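Local structure of putative uncharacterized protein (2RBK) at residues I85-E88 / E89-M93; P152-T155 / E156-K160; S23-I26 / E27-A31; D249-S252 / K253-H257; A94-C97 / E98-V102. The protein is probably a magnesium-dependent phosphatase of the haloacid dehalogenase superfamily, seen here with a magnesium ion and a vanadate group bound in its active site. One frame throughout, in Å; residues are numbered along the deposited sequence. Where two conformers were deposited one is given.

Interaction 1 of 5, residues I85-E88 / E89-M93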
loop_
_atom_site.group_PDB
_atom_site.type_symbol
_atom_site.label_atom_id
_atom_site.label_comp_id
_atom_site.label_asym_id
_atom_site.label_seq_id
_atom_site.Cartn_x
_atom_site.Cartn_y
_atom_site.Cartn_z
ATOM N N ILE A 85 16.373 -0.491 -2.461
ATOM C CA ILE A 85 16.876 -1.267 -1.350
ATOM C C ILE A 85 18.363 -1.492 -1.475
ATOM O O ILE A 85 18.840 -1.834 -2.566
ATOM C CB ILE A 85 16.091 -2.604 -1.295
ATOM C CG1 ILE A 85 14.609 -2.366 -1.045
ATOM C CG2 ILE A 85 16.676 -3.515 -0.242
ATOM C CD1 ILE A 85 13.767 -3.585 -1.228
ATOM N N PRO A 86 19.127 -1.375 -0.407
ATOM C CA PRO A 86 20.551 -1.738 -0.443
ATOM C C PRO A 86 20.753 -3.134 -1.069
ATOM O O PRO A 86 20.073 -4.085 -0.700
ATOM C CB PRO A 86 20.948 -1.734 1.033
ATOM C CG PRO A 86 20.079 -0.650 1.612
ATOM C CD PRO A 86 18.750 -0.889 0.917
ATOM N N GLN A 87 21.716 -3.214 -1.963
ATOM C CA GLN A 87 21.842 -4.464 -2.712
ATOM C C GLN A 87 22.174 -5.628 -1.784
ATOM O O GLN A 87 21.732 -6.765 -2.040
ATOM C CB GLN A 87 22.901 -4.359 -3.772
ATOM C CG GLN A 87 22.590 -5.391 -4.889
ATOM C CD GLN A 87 21.367 -5.017 -5.652
ATOM O OE1 GLN A 87 21.048 -3.813 -5.782
ATOM N NE2 GLN A 87 20.622 -5.960 -6.180
ATOM N N GLU A 88 22.934 -5.426 -0.721
ATOM C CA GLU A 88 23.220 -6.540 0.178
ATOM C C GLU A 88 21.942 -7.128 0.737
ATOM O O GLU A 88 21.863 -8.350 1.006
ATOM C CB GLU A 88 24.112 -6.060 1.314
ATOM C CG GLU A 88 25.539 -5.916 1.060
ATOM C CD GLU A 88 26.448 -5.597 2.192
ATOM O OE1 GLU A 88 26.019 -5.571 3.372
ATOM O OE2 GLU A 88 27.634 -5.302 1.915
ATOM N N GLU A 89 20.973 -6.288 1.011
ATOM C CA GLU A 89 19.711 -6.744 1.633
ATOM C C GLU A 89 18.829 -7.408 0.589
ATOM O O GLU A 89 18.121 -8.379 0.911
ATOM C CB GLU A 89 19.071 -5.566 2.353
ATOM C CG GLU A 89 19.966 -5.057 3.465
ATOM C CD GLU A 89 19.404 -4.038 4.427
ATOM O OE1 GLU A 89 18.339 -4.174 4.955
ATOM O OE2 GLU A 89 20.158 -3.055 4.669
ATOM N N VAL A 90 18.850 -6.944 -0.658
ATOM C CA VAL A 90 18.180 -7.669 -1.737
ATOM C C VAL A 90 18.731 -9.090 -1.865
ATOM O O VAL A 90 18.001 -10.074 -1.906
ATOM C CB VAL A 90 18.326 -6.927 -3.089
ATOM C CG1 VAL A 90 17.731 -7.736 -4.234
ATOM C CG2 VAL A 90 17.700 -5.545 -3.024
ATOM N N LYS A 91 20.056 -9.175 -1.899
ATOM C CA LYS A 91 20.717 -10.486 -2.053
ATOM C C LYS A 91 20.421 -11.377 -0.868
ATOM O O LYS A 91 20.178 -12.582 -1.054
ATOM C CB LYS A 91 22.226 -10.316 -2.228
ATOM C CG LYS A 91 22.655 -9.635 -3.526
ATOM C CD LYS A 91 24.145 -9.541 -3.712
ATOM C CE LYS A 91 24.627 -8.847 -4.951
ATOM N NZ LYS A 91 24.031 -9.133 -6.283
ATOM N N ALA A 92 20.389 -10.821 0.343
ATOM C CA ALA A 92 20.127 -11.650 1.525
ATOM C C ALA A 92 18.714 -12.156 1.553
ATOM O O ALA A 92 18.453 -13.320 1.904
ATOM C CB ALA A 92 20.458 -10.892 2.794
ATOM N N MET A 93 17.746 -11.329 1.154
ATOM C CA MET A 93 16.368 -11.796 1.055
ATOM C C MET A 93 16.199 -12.880 -0.003
ATOM O O MET A 93 15.536 -13.895 0.254
ATOM C CB MET A 93 15.460 -10.588 0.761
ATOM C CG MET A 93 13.994 -11.023 0.744
ATOM S SD MET A 93 13.282 -11.763 2.211
ATOM C CE MET A 93 13.343 -10.391 3.352
#
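Two backbone N-H groups converge on Pro86 O, the carbonyl of the residue that stands at the N-cap of helix 87-100. Val90 N reaches Pro86 O at 3.1 Å in the carbonyl plane, whereas the bond from Glu89 N to the same oxygen is weak, bent to 130°. One residue on, Lys91 N meets Gln87 O at 2.9 Å and almost straight, so the regular i to i+4 pattern is set from the first turn.

The side chains follow this spiral. Val90 sets CG1 anti to its backbone N (chi1 175°), which leaves CG2 beside that nitrogen, where it meets Ile85 CG2 at 3.6 Å, branch against branch. The other branch of Val90, CG1, lies 3.9 Å from Gln87 NE2. The Gln87 chain bends at chi2 (69°) to bring its amide there, and NE2 is held by the carbonyl oxygens of Ser143 and Lys145. Lys91 crosses the same glutamine, CE 4.0 Å from Gln87 CG, and its NZ bonds to Ser143 O as well. Glu89 runs alongside the Pro86 ring, OE2 3.9 Å from Pro86 CG, while the hydroxyl of Thr168 secures that carboxylate oxygen.

The proline thus offers its carbonyl to the helix and an apolar flank to a glutamate anchored beyond it. Ile85 and Met93 turn to Met150 of strand 149-152. The arrangement is that of a helix N-terminus, the opening turn of a helix packed on a small antiparallel sheet, consistent with the cap domain of this hydrolase family.

Interaction 2 of 5, residues P152-T155 / E156-K160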
loop_
_atom_site.group_PDB
_atom_site.type_symbol
_atom_site.label_atom_id
_atom_site.label_comp_id
_atom_site.label_asym_id
_atom_site.label_seq_id
_atom_site.Cartn_x
_atom_site.Cartn_y
_atom_site.Cartn_z
ATOM N N PRO A 152 8.326 -10.941 -0.026
ATOM C CA PRO A 152 8.499 -12.354 0.316
ATOM C C PRO A 152 7.254 -12.941 0.951
ATOM O O PRO A 152 6.567 -12.322 1.754
ATOM C CB PRO A 152 9.665 -12.321 1.360
ATOM C CG PRO A 152 9.474 -10.985 2.003
ATOM C CD PRO A 152 9.090 -10.057 0.897
ATOM N N PHE A 153 6.961 -14.212 0.573
ATOM C CA PHE A 153 5.815 -14.930 1.100
ATOM C C PHE A 153 6.308 -15.689 2.330
ATOM O O PHE A 153 6.514 -16.908 2.347
ATOM C CB PHE A 153 5.223 -15.856 0.022
ATOM C CG PHE A 153 4.408 -15.080 -0.965
ATOM C CD1 PHE A 153 5.091 -14.253 -1.861
ATOM C CD2 PHE A 153 3.025 -15.054 -1.054
ATOM C CE1 PHE A 153 4.391 -13.507 -2.778
ATOM C CE2 PHE A 153 2.308 -14.309 -1.984
ATOM C CZ PHE A 153 3.022 -13.480 -2.843
ATOM N N ILE A 154 6.565 -14.919 3.418
ATOM C CA ILE A 154 7.122 -15.442 4.696
ATOM C C ILE A 154 6.150 -15.204 5.811
ATOM O O ILE A 154 5.444 -14.204 5.830
ATOM C CB ILE A 154 8.481 -14.765 5.002
ATOM C CG1 ILE A 154 8.435 -13.234 5.020
ATOM C CG2 ILE A 154 9.501 -15.336 4.003
ATOM C CD1 ILE A 154 9.739 -12.613 5.444
ATOM N N THR A 155 6.152 -16.155 6.763
ATOM C CA THR A 155 5.394 -15.998 7.990
ATOM C C THR A 155 6.074 -14.966 8.901
ATOM O O THR A 155 7.217 -14.612 8.667
ATOM C CB THR A 155 5.297 -17.327 8.773
ATOM O OG1 THR A 155 6.653 -17.694 9.157
ATOM C CG2 THR A 155 4.719 -18.494 8.024
ATOM N N GLU A 156 5.397 -14.598 10.020
ATOM C CA GLU A 156 6.018 -13.716 11.049
ATOM C C GLU A 156 7.243 -14.396 11.643
ATOM O O GLU A 156 8.251 -13.733 11.892
ATOM C CB GLU A 156 4.932 -13.353 12.036
ATOM C CG GLU A 156 3.819 -12.477 11.460
ATOM C CD GLU A 156 3.010 -11.896 12.606
ATOM O OE1 GLU A 156 3.589 -11.165 13.436
ATOM O OE2 GLU A 156 1.803 -12.139 12.660
ATOM N N GLU A 157 7.176 -15.739 11.894
ATOM C CA GLU A 157 8.340 -16.460 12.423
ATOM C C GLU A 157 9.500 -16.349 11.436
ATOM O O GLU A 157 10.632 -16.079 11.801
ATOM C CB GLU A 157 7.928 -17.913 12.690
ATOM C CG GLU A 157 8.961 -18.954 12.967
ATOM C CD GLU A 157 8.236 -20.219 13.375
ATOM O OE1 GLU A 157 8.296 -20.659 14.513
ATOM O OE2 GLU A 157 7.543 -20.787 12.486
ATOM N N GLU A 158 9.244 -16.578 10.138
ATOM C CA GLU A 158 10.351 -16.452 9.165
ATOM C C GLU A 158 10.837 -15.054 9.023
ATOM O O GLU A 158 12.017 -14.821 8.830
ATOM C CB GLU A 158 9.876 -17.017 7.827
ATOM C CG GLU A 158 9.707 -18.524 7.851
ATOM C CD GLU A 158 8.917 -19.078 6.672
ATOM O OE1 GLU A 158 8.093 -18.340 6.043
ATOM O OE2 GLU A 158 9.090 -20.318 6.405
ATOM N N GLU A 159 9.951 -14.080 9.115
ATOM C CA GLU A 159 10.352 -12.679 9.132
ATOM C C GLU A 159 11.369 -12.468 10.237
ATOM O O GLU A 159 12.356 -11.843 9.977
ATOM C CB GLU A 159 9.125 -11.790 9.268
ATOM C CG GLU A 159 9.369 -10.318 9.520
ATOM C CD GLU A 159 8.077 -9.553 9.733
ATOM O OE1 GLU A 159 6.982 -10.008 9.318
ATOM O OE2 GLU A 159 8.105 -8.444 10.328
ATOM N N LYS A 160 11.120 -12.962 11.477
ATOM C CA LYS A 160 12.096 -12.737 12.543
ATOM C C LYS A 160 13.410 -13.455 12.268
ATOM O O LYS A 160 14.480 -12.973 12.641
ATOM C CB LYS A 160 11.510 -13.096 13.926
ATOM C CG LYS A 160 10.255 -12.324 14.334
ATOM C CD LYS A 160 10.395 -10.828 14.216
ATOM C CE LYS A 160 9.388 -9.935 14.850
ATOM N NZ LYS A 160 9.718 -8.484 14.904
HETATM O O HOH W 1 5.968 -19.273 4.292
HETATM O O HOH W 2 7.147 -20.303 9.908
#
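Thr155 ends the loop after strand 149-152 and stands at the N-cap of helix 156-162, where Glu159 N donates to Thr155 O at 2.8 Å. Thr155 and Glu158 form a capping box, each side chain accepting from the backbone N-H of the other. For its half, Thr155 keeps OG1 between its own N and carbonyl carbon (chi1 63°), and Glu158 N meets Thr155 OG1 at 3.0 Å, close to straight. In return the extended Glu158 chain crosses Thr155 obliquely, and Thr155 N donates to Glu158 OE1 at 3.0 Å, on the anti side and 26° out of the carboxylate plane. A water also donates to Glu158 OE1 and to Phe153 O, tying the box to the inverse gamma turn centred on Phe153. An alanine in place of Glu158 would probably leave Thr155 N without its acceptor and the water that bridges to Phe153 O with one mate fewer. Next to the box, Ile154 CD1 rests 3.7 Å from Glu159 CA, while the Glu159 carboxylate reaches out to a salt bridge with Arg173. A second water links the outer residues, 2.8 Å from Thr155 OG1 and donating to Glu157 OE2.

Interaction 3 of 5, residues S23-I26 / E27-A31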
loop_
_atom_site.group_PDB
_atom_site.type_symbol
_atom_site.label_atom_id
_atom_site.label_comp_id
_atom_site.label_asym_id
_atom_site.label_seq_id
_atom_site.Cartn_x
_atom_site.Cartn_y
_atom_site.Cartn_z
ATOM N N SER A 23 -20.284 1.367 -3.940
ATOM C CA SER A 23 -20.889 2.484 -4.647
ATOM C C SER A 23 -20.850 3.766 -3.851
ATOM O O SER A 23 -20.629 4.836 -4.413
ATOM C CB SER A 23 -22.300 2.070 -5.036
ATOM O OG SER A 23 -23.164 1.875 -3.973
ATOM N N SER A 24 -21.055 3.683 -2.554
ATOM C CA SER A 24 -21.056 4.898 -1.751
ATOM C C SER A 24 -19.658 5.510 -1.619
ATOM O O SER A 24 -19.556 6.719 -1.367
ATOM C CB SER A 24 -21.684 4.708 -0.394
ATOM O OG SER A 24 -20.895 3.819 0.373
ATOM N N THR A 25 -18.635 4.717 -1.798
ATOM C CA THR A 25 -17.275 5.231 -1.821
ATOM C C THR A 25 -17.044 6.085 -3.049
ATOM O O THR A 25 -16.465 7.173 -2.983
ATOM C CB THR A 25 -16.226 4.101 -1.700
ATOM O OG1 THR A 25 -16.456 3.524 -0.432
ATOM C CG2 THR A 25 -14.823 4.597 -1.853
ATOM N N ILE A 26 -17.477 5.592 -4.204
ATOM C CA ILE A 26 -17.336 6.390 -5.419
ATOM C C ILE A 26 -18.103 7.700 -5.274
ATOM O O ILE A 26 -17.567 8.775 -5.620
ATOM C CB ILE A 26 -17.746 5.578 -6.645
ATOM C CG1 ILE A 26 -16.903 4.327 -6.862
ATOM C CG2 ILE A 26 -17.647 6.518 -7.868
ATOM C CD1 ILE A 26 -17.527 3.250 -7.740
ATOM N N GLU A 27 -19.321 7.653 -4.761
ATOM C CA GLU A 27 -20.111 8.894 -4.557
ATOM C C GLU A 27 -19.413 9.834 -3.590
ATOM O O GLU A 27 -19.380 11.057 -3.820
ATOM C CB GLU A 27 -21.504 8.476 -4.009
ATOM C CG GLU A 27 -22.310 7.820 -5.115
ATOM C CD GLU A 27 -23.523 7.097 -4.627
ATOM O OE1 GLU A 27 -23.819 7.034 -3.420
ATOM O OE2 GLU A 27 -24.236 6.559 -5.492
ATOM N N ALA A 28 -18.848 9.327 -2.499
ATOM C CA ALA A 28 -18.171 10.163 -1.534
ATOM C C ALA A 28 -16.962 10.846 -2.140
ATOM O O ALA A 28 -16.711 12.025 -1.873
ATOM C CB ALA A 28 -17.779 9.305 -0.307
ATOM N N LEU A 29 -16.178 10.122 -2.925
ATOM C CA LEU A 29 -14.977 10.708 -3.537
ATOM C C LEU A 29 -15.382 11.717 -4.595
ATOM O O LEU A 29 -14.695 12.754 -4.744
ATOM C CB LEU A 29 -14.004 9.621 -3.998
ATOM C CG LEU A 29 -13.019 9.143 -2.962
ATOM C CD1 LEU A 29 -13.669 8.560 -1.733
ATOM C CD2 LEU A 29 -12.176 7.974 -3.528
ATOM N N GLU A 30 -16.445 11.483 -5.344
ATOM C CA GLU A 30 -16.948 12.510 -6.286
ATOM C C GLU A 30 -17.280 13.786 -5.528
ATOM O O GLU A 30 -16.907 14.899 -5.947
ATOM C CB GLU A 30 -18.190 11.979 -7.010
ATOM C CG GLU A 30 -17.912 11.060 -8.178
ATOM C CD GLU A 30 -17.552 11.755 -9.466
ATOM O OE1 GLU A 30 -17.581 13.014 -9.607
ATOM O OE2 GLU A 30 -17.127 11.059 -10.423
ATOM N N ALA A 31 -17.998 13.629 -4.399
ATOM C CA ALA A 31 -18.403 14.813 -3.657
ATOM C C ALA A 31 -17.181 15.547 -3.078
ATOM O O ALA A 31 -17.108 16.768 -3.102
ATOM C CB ALA A 31 -19.349 14.410 -2.527
HETATM O O HOH W 3 -24.290 4.247 -3.289
HETATM O O HOH W 4 -21.573 5.113 -7.109
#
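Glu27 leans back along the helix toward Ser23, while Ala28 and Leu29 lie over the carbonyls of Ser24 and Thr25: three directions in the opening turns of helix 23-34, the crossover helix of the beta-alpha-beta unit between strands 4-7 and 38-42. The backbone bonds are regular, Glu27 N to Ser23 O at 3.1 Å being the first.

With CG anti to the carbonyl carbon (chi1 -72°) and the rest of its chain extended, Glu27 lies against the backbone of the preceding turn, CG 3.5 Å from Ser23 O. Its carboxylate does not touch the serine directly. One water sits 2.7 Å from Ser23 OG and donates to Glu27 OE1, and another donates to Ser23 O with a weak, longer bond to Glu27 OE2. A negative charge next to the first turn is likely to be stabilised by the helix dipole.

At the next residue, Ala28 CB stands 3.3 Å from Ser24 O, on the side where Ser252 and Met255 of helix 250-258 pack. Ser24 itself points its hydroxyl to Asp249, at the head of that helix. Thr25 and Leu29 run side by side, both pointing the same way, though how closely Thr25 CG2 approaches Leu29 CD1 is doubtful, since the leucine has a second conformer.

Glu30 occupies another side. It is folded at chi2 (-81°), so that its carboxylate turns off toward a salt bridge with Arg59, and its CG lies 3.4 Å from Ile26 O.

Interaction 4 of 5, residues D249-S252 / K253-H257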
loop_
_atom_site.group_PDB
_atom_site.type_symbol
_atom_site.label_atom_id
_atom_site.label_comp_id
_atom_site.label_asym_id
_atom_site.label_seq_id
_atom_site.Cartn_x
_atom_site.Cartn_y
_atom_site.Cartn_z
ATOM N N ASP A 249 -20.620 0.951 4.037
ATOM C CA ASP A 249 -20.464 2.392 3.739
ATOM C C ASP A 249 -19.403 3.029 4.652
ATOM O O ASP A 249 -19.496 4.220 4.937
ATOM C CB ASP A 249 -21.784 3.134 3.849
ATOM C CG ASP A 249 -22.881 2.504 3.022
ATOM O OD1 ASP A 249 -22.798 2.606 1.804
ATOM O OD2 ASP A 249 -23.789 1.803 3.533
ATOM N N GLY A 250 -18.369 2.304 5.059
ATOM C CA GLY A 250 -17.396 2.868 5.994
ATOM C C GLY A 250 -16.750 4.147 5.513
ATOM O O GLY A 250 -16.603 5.099 6.306
ATOM N N ILE A 251 -16.303 4.198 4.266
ATOM C CA ILE A 251 -15.619 5.434 3.822
ATOM C C ILE A 251 -16.559 6.609 3.823
ATOM O O ILE A 251 -16.260 7.688 4.344
ATOM C CB ILE A 251 -14.946 5.208 2.435
ATOM C CG1 ILE A 251 -13.826 4.191 2.489
ATOM C CG2 ILE A 251 -14.501 6.548 1.880
ATOM C CD1 ILE A 251 -12.669 4.579 3.350
ATOM N N SER A 252 -17.742 6.433 3.189
ATOM C CA SER A 252 -18.701 7.524 3.100
ATOM C C SER A 252 -19.121 8.018 4.481
ATOM O O SER A 252 -19.177 9.222 4.758
ATOM C CB SER A 252 -19.906 7.057 2.279
ATOM O OG SER A 252 -20.917 8.051 2.287
ATOM N N LYS A 253 -19.401 7.078 5.387
ATOM C CA LYS A 253 -19.799 7.447 6.741
ATOM C C LYS A 253 -18.723 8.245 7.431
ATOM O O LYS A 253 -19.038 9.235 8.146
ATOM C CB LYS A 253 -20.157 6.208 7.562
ATOM C CG LYS A 253 -21.499 5.611 7.174
ATOM C CD LYS A 253 -21.647 4.246 7.848
ATOM C CE LYS A 253 -23.051 3.649 7.640
ATOM N NZ LYS A 253 -23.075 2.240 8.119
ATOM N N ALA A 254 -17.466 7.859 7.283
ATOM C CA ALA A 254 -16.389 8.611 7.922
ATOM C C ALA A 254 -16.290 10.033 7.365
ATOM O O ALA A 254 -16.115 11.001 8.096
ATOM C CB ALA A 254 -15.071 7.873 7.796
ATOM N N MET A 255 -16.341 10.111 6.031
ATOM C CA MET A 255 -16.247 11.435 5.383
ATOM C C MET A 255 -17.369 12.359 5.813
ATOM O O MET A 255 -17.171 13.564 6.022
ATOM C CB MET A 255 -16.085 11.254 3.896
ATOM C CG MET A 255 -14.762 10.596 3.538
ATOM S SD MET A 255 -14.587 10.116 1.807
ATOM C CE MET A 255 -14.677 11.705 0.992
ATOM N N LYS A 256 -18.564 11.803 5.913
ATOM C CA LYS A 256 -19.714 12.583 6.398
ATOM C C LYS A 256 -19.499 13.010 7.864
ATOM O O LYS A 256 -19.794 14.138 8.234
ATOM C CB LYS A 256 -21.020 11.819 6.230
ATOM C CG LYS A 256 -21.451 11.699 4.792
ATOM C CD LYS A 256 -22.640 10.763 4.603
ATOM C CE LYS A 256 -23.169 10.753 3.158
ATOM N NZ LYS A 256 -24.471 9.936 3.045
ATOM N N HIS A 257 -19.030 12.094 8.689
ATOM C CA HIS A 257 -18.812 12.392 10.099
ATOM C C HIS A 257 -17.917 13.583 10.328
ATOM O O HIS A 257 -18.145 14.402 11.224
ATOM C CB HIS A 257 -18.209 11.144 10.777
ATOM C CG HIS A 257 -17.654 11.459 12.144
ATOM N ND1 HIS A 257 -18.480 11.730 13.223
ATOM C CD2 HIS A 257 -16.386 11.644 12.564
ATOM C CE1 HIS A 257 -17.685 12.018 14.275
ATOM N NE2 HIS A 257 -16.445 11.985 13.884
HETATM O O HOH W 5 -24.967 1.604 5.981
#
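From Asp249 onward each carbonyl accepts from the amide four residues ahead, beginning with Lys253 N to Asp249 O at 2.9 Å, nearly along the C=O axis. Asp249 is at the N-cap with positive phi (66°), yet its carboxylate makes no capping bond.

Instead, Lys253 lies extended over the Asp249 backbone, CG 3.3 Å from Asp249 O and CE against Asp249 CB. The charged ends do not touch: a water donates to Asp249 OD2 at 2.7 Å and accepts from Lys253 NZ at 2.9 Å. NZ also holds Glu248 O, and OD1 of the aspartate is taken by Ser24. Nearly one turn further on, the aliphatic part of Lys256 passes Ser252, its CE 3.6 Å from Ser252 OG. The serine has OG anti to the backbone N (chi1 174°), which swings it to the lysine side.

Facing inward, Ile251 CG2 meets Met255 SD at 3.6 Å. The two side chains cross, and Met255 bends at chi3 so that its methyl leads on toward Ala28. Both residues rest on Phe7 and Phe209, and the side chain of Ile251 lies about 8 Å from that of Asp8, a magnesium ligand. This is a helix laid over the central sheet of the haloacid dehalogenase fold, its apolar side resting on strands 4-7 and 206-210 close to the metal site.

Interaction 5 of 5, residues A94-C97 / E98-V102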
loop_
_atom_site.group_PDB
_atom_site.type_symbol
_atom_site.label_atom_id
_atom_site.label_comp_id
_atom_site.label_asym_id
_atom_site.label_seq_id
_atom_site.Cartn_x
_atom_site.Cartn_y
_atom_site.Cartn_z
ATOM N N ALA A 94 16.819 -12.690 -1.150
ATOM C CA ALA A 94 16.745 -13.701 -2.208
ATOM C C ALA A 94 17.363 -15.022 -1.721
ATOM O O ALA A 94 16.769 -16.082 -1.966
ATOM C CB ALA A 94 17.455 -13.212 -3.453
ATOM N N ALA A 95 18.484 -14.983 -1.047
ATOM C CA ALA A 95 19.127 -16.193 -0.564
ATOM C C ALA A 95 18.234 -16.862 0.463
ATOM O O ALA A 95 18.118 -18.095 0.476
ATOM C CB ALA A 95 20.500 -15.864 0.021
ATOM N N PHE A 96 17.642 -16.121 1.383
ATOM C CA PHE A 96 16.804 -16.649 2.447
ATOM C C PHE A 96 15.607 -17.354 1.844
ATOM O O PHE A 96 15.294 -18.464 2.175
ATOM C CB PHE A 96 16.357 -15.532 3.390
ATOM C CG PHE A 96 15.409 -15.992 4.480
ATOM C CD1 PHE A 96 15.946 -16.576 5.615
ATOM C CD2 PHE A 96 14.045 -15.876 4.367
ATOM C CE1 PHE A 96 15.099 -17.022 6.638
ATOM C CE2 PHE A 96 13.209 -16.312 5.392
ATOM C CZ PHE A 96 13.759 -16.887 6.509
ATOM N N CYS A 97 14.932 -16.645 0.935
ATOM C CA CYS A 97 13.731 -17.237 0.324
ATOM C C CYS A 97 14.036 -18.487 -0.485
ATOM O O CYS A 97 13.294 -19.488 -0.429
ATOM C CB CYS A 97 12.954 -16.256 -0.535
ATOM S SG CYS A 97 12.218 -14.901 0.437
ATOM N N GLU A 98 15.144 -18.456 -1.241
ATOM C CA GLU A 98 15.493 -19.634 -2.015
ATOM C C GLU A 98 15.818 -20.809 -1.104
ATOM O O GLU A 98 15.371 -21.950 -1.360
ATOM C CB GLU A 98 16.703 -19.306 -2.924
ATOM C CG GLU A 98 17.059 -20.450 -3.856
ATOM C CD GLU A 98 18.047 -20.202 -4.952
ATOM O OE1 GLU A 98 18.749 -19.197 -5.123
ATOM O OE2 GLU A 98 18.102 -21.194 -5.756
ATOM N N LYS A 99 16.572 -20.576 -0.046
ATOM C CA LYS A 99 16.910 -21.635 0.907
ATOM C C LYS A 99 15.698 -22.218 1.609
ATOM O O LYS A 99 15.558 -23.428 1.854
ATOM C CB LYS A 99 17.899 -21.053 1.933
ATOM C CG LYS A 99 18.256 -21.945 3.127
ATOM C CD LYS A 99 19.101 -21.259 4.224
ATOM C CE LYS A 99 18.213 -20.317 5.067
ATOM N NZ LYS A 99 18.835 -18.996 5.378
ATOM N N LYS A 100 14.725 -21.332 1.926
ATOM C CA LYS A 100 13.523 -21.765 2.714
ATOM C C LYS A 100 12.438 -22.343 1.849
ATOM O O LYS A 100 11.449 -22.860 2.397
ATOM C CB LYS A 100 12.914 -20.602 3.484
ATOM C CG LYS A 100 13.596 -19.974 4.721
ATOM C CD LYS A 100 13.558 -20.840 5.948
ATOM C CE LYS A 100 14.369 -20.325 7.137
ATOM N NZ LYS A 100 13.997 -21.211 8.311
ATOM N N GLY A 101 12.622 -22.206 0.517
ATOM C CA GLY A 101 11.622 -22.643 -0.412
ATOM C C GLY A 101 10.352 -21.844 -0.445
ATOM O O GLY A 101 9.283 -22.469 -0.583
ATOM N N VAL A 102 10.467 -20.515 -0.297
ATOM C CA VAL A 102 9.284 -19.676 -0.451
ATOM C C VAL A 102 9.499 -18.680 -1.557
ATOM O O VAL A 102 10.614 -18.287 -1.910
ATOM C CB VAL A 102 8.924 -18.989 0.857
ATOM C CG1 VAL A 102 8.712 -20.003 1.983
ATOM C CG2 VAL A 102 10.007 -18.061 1.307
HETATM O O HOH W 6 19.081 -17.082 -3.861
#
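Lys100 lies across one face of the Phe96 ring. Its CG stands 3.8 Å from the Phe96 ring centroid and 18° off the ring normal, a CH-pi contact, offset toward the rim. Further along, CE of the lysine comes to 3.4 Å from Phe96 CE1. Lys99 approaches the same ring obliquely, NZ 3.8 Å from Phe96 CD1.

Two torsions bring ring and lysine together. Phe96 has CG anti to the backbone N (chi1 176°), and the Lys100 chain bends at chi2 (-72°), turning back over the ring before its amine reaches a salt bridge with Glu161 of helix 156-162. That same helix packs on the phenyl group through Glu158 and Val162, and Ile154 adds to this packing.

The helix ends here. Lys100 N still bonds to Phe96 O, but Gly101 leaves helical geometry with positive phi, and Val102 N returns to Cys97 O at 3.0 Å in a Schellman motif. The reversal carries Val102 CG2 to 3.9 Å from Cys97 CB, an apolar contact that seals the turn, with Phe139 and Cys104 packed against the cysteine.

Replacing Phe96 by an alanine would probably open a gap against helix 156-162 and leave the methylenes of Lys100 without the surface that steers its amine to Glu161. The chemistry implies a division of labour: the lysine spends its aliphatic length on the aromatic face, where CG makes the CH-pi contact and CE, next to the amine, is probably the more polarised carbon, and keeps its charge for a carboxylate on the neighbouring helix.

In the fold
Along the chain the order is interaction 3, 1, 5, 2 and 4, all in series: none nests in or crosses another, and each joins neighbouring turns or caps a helix instead of closing a long loop. They fall into two groups on opposite sides of the chain's centre. Interactions 3 and 4, centres about 10 Å apart, lie on helices paired against the central sheet, Thr25 packing on Ile251. Interactions 1 and 5 adjoin on helix 87-100, and interaction 2, opening helix 156-162, joins both: Pro152 packs on Met93 and Cys97, Ile154 on Val102. Of these contacts, two belong to the catalytic core and three to the probable cap.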